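Local coordinates for protein 433aa long hypothetical phosphoribosylglycinamide formyl transferase (Pyrococcus horikoshii, PDB 2DWC) that is a homodimeric, PurT-like member of the ATP-grasp superfamily, with ADP bound at its ATP-grasp domain, at residues V3-R8 / G105-P110. Residues are numbered along the deposited sequence; the frame is centred on the assembly and turned at random.
Sequences VMIKLR and GYFVVP
Met-4 reaches past the ring of Phe-107 to lie along the backbone of Gly-105 to Phe-107. From CB the chain first sets CG, placed between the backbone N and the carbonyl carbon (chi1 68°), obliquely beside the ring, 3.8 Å from Phe-107 CD1. The extended chi2 then carries SD on to the main chain, where it lies 3.4 Å from Gly-105 O and 3.6 Å from Phe-107 N. A bend at chi3 (72°) turns the terminal CE of Met-4 onto the carbonyl of that same Tyr-106 to Phe-107 peptide, 3.5 Å from Tyr-106 O. The backbone under the sulfur has just left helix 95-103: Gly-105, with positive phi, is the C-prime residue of the Schellman motif closing that helix, in the Rossmann-like preATP-grasp domain. From there the chain runs on beside strand 85-88, with Phe-107 and Val-109 both hydrogen-bonded through their backbones to Ile-86. The side chain of Ile-5 lies roughly perpendicular to that of Phe-107. Its CG1 sits 4.1 Å above one face of the Phe-107 ring, displaced toward the rim. Ile-5 CG2 lies 3.9 Å from Phe-107 CD2, and Ile-5 CD1 is equally close to Phe-107 CE2. The Phe-107 ring also touches Val-321 of helix 313-322, and Ile-5 rests on Leu-273.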
# COMPACT_ATOMS: atom_id res chain seq x y z
N VAL B 3 15.38 -24.31 7.34
CA VAL B 3 15.49 -22.86 7.05
C VAL B 3 16.94 -22.40 7.19
O VAL B 3 17.57 -22.59 8.25
CB VAL B 3 14.61 -22.07 8.04
CG1 VAL B 3 14.88 -20.58 7.94
CG2 VAL B 3 13.14 -22.39 7.83
N MET B 4 17.49 -21.76 6.15
CA MET B 4 18.88 -21.35 6.18
C MET B 4 19.14 -19.95 6.68
O MET B 4 20.30 -19.61 6.87
CB MET B 4 19.52 -21.51 4.79
CG MET B 4 18.95 -20.54 3.74
SD MET B 4 19.91 -20.87 2.19
CE MET B 4 19.18 -22.46 1.77
N ILE B 5 18.08 -19.12 6.89
CA ILE B 5 18.33 -17.80 7.43
C ILE B 5 17.96 -17.81 8.94
O ILE B 5 17.62 -18.84 9.47
CB ILE B 5 17.48 -16.70 6.74
CG1 ILE B 5 15.98 -16.98 6.91
CG2 ILE B 5 17.80 -16.68 5.22
CD1 ILE B 5 15.10 -15.69 6.63
N LYS B 6 18.08 -16.67 9.61
CA LYS B 6 17.75 -16.61 11.02
C LYS B 6 16.92 -15.36 11.30
O LYS B 6 16.67 -14.53 10.42
CB LYS B 6 19.00 -16.57 11.86
CG LYS B 6 19.90 -15.38 11.50
CD LYS B 6 21.28 -15.57 12.11
CE LYS B 6 22.26 -14.54 11.58
NZ LYS B 6 21.81 -13.18 11.96
N LEU B 7 16.49 -15.24 12.55
CA LEU B 7 15.70 -14.08 12.98
C LEU B 7 16.51 -12.82 12.66
O LEU B 7 17.73 -12.71 12.98
CB LEU B 7 15.42 -14.21 14.51
CG LEU B 7 14.74 -13.01 15.19
CD1 LEU B 7 13.29 -12.90 14.82
CD2 LEU B 7 14.84 -13.19 16.71
N ARG B 8 15.83 -11.85 12.03
CA ARG B 8 16.43 -10.60 11.59
C ARG B 8 16.06 -9.40 12.45
O ARG B 8 14.89 -9.16 12.71
CB ARG B 8 15.96 -10.33 10.13
CG ARG B 8 16.42 -9.01 9.61
CD ARG B 8 15.95 -8.85 8.14
NE ARG B 8 16.75 -9.72 7.25
CZ ARG B 8 17.99 -9.43 6.84
NH1 ARG B 8 18.62 -8.29 7.22
NH2 ARG B 8 18.62 -10.30 6.07
N GLY B 105 23.23 -22.46 -1.14
CA GLY B 105 23.11 -21.47 -0.09
C GLY B 105 22.21 -20.26 -0.32
O GLY B 105 22.36 -19.26 0.39
N TYR B 106 21.33 -20.29 -1.33
CA TYR B 106 20.41 -19.17 -1.52
C TYR B 106 19.08 -19.62 -0.97
O TYR B 106 18.63 -20.74 -1.27
CB TYR B 106 20.23 -18.83 -3.01
CG TYR B 106 21.49 -18.27 -3.59
CD1 TYR B 106 22.36 -19.08 -4.30
CD2 TYR B 106 21.85 -16.94 -3.35
CE1 TYR B 106 23.57 -18.60 -4.77
CE2 TYR B 106 23.08 -16.44 -3.84
CZ TYR B 106 23.91 -17.29 -4.54
OH TYR B 106 25.11 -16.82 -5.01
N PHE B 107 18.39 -18.70 -0.30
CA PHE B 107 17.15 -19.03 0.38
C PHE B 107 15.91 -19.03 -0.54
O PHE B 107 15.42 -17.97 -0.95
CB PHE B 107 16.95 -18.06 1.57
CG PHE B 107 15.70 -18.33 2.37
CD1 PHE B 107 15.36 -19.65 2.72
CD2 PHE B 107 14.88 -17.28 2.77
CE1 PHE B 107 14.19 -19.93 3.46
CE2 PHE B 107 13.69 -17.56 3.53
CZ PHE B 107 13.37 -18.90 3.86
N VAL B 108 15.45 -20.22 -0.87
CA VAL B 108 14.25 -20.43 -1.69
C VAL B 108 13.06 -20.60 -0.75
O VAL B 108 13.09 -21.41 0.20
CB VAL B 108 14.44 -21.68 -2.56
CG1 VAL B 108 13.19 -21.98 -3.37
CG2 VAL B 108 15.65 -21.47 -3.49
N VAL B 109 12.00 -19.84 -1.03
CA VAL B 109 10.80 -19.79 -0.18
C VAL B 109 9.67 -20.70 -0.63
O VAL B 109 9.34 -20.74 -1.82
CB VAL B 109 10.24 -18.35 -0.22
CG1 VAL B 109 8.83 -18.26 0.41
CG2 VAL B 109 11.24 -17.40 0.47
N PRO B 110 9.09 -21.47 0.30
CA PRO B 110 9.39 -21.61 1.75
C PRO B 110 10.62 -22.51 1.86
O PRO B 110 11.42 -22.40 2.82
CB PRO B 110 8.10 -22.20 2.31
CG PRO B 110 7.60 -23.05 1.18
CD PRO B 110 7.85 -22.19 -0.06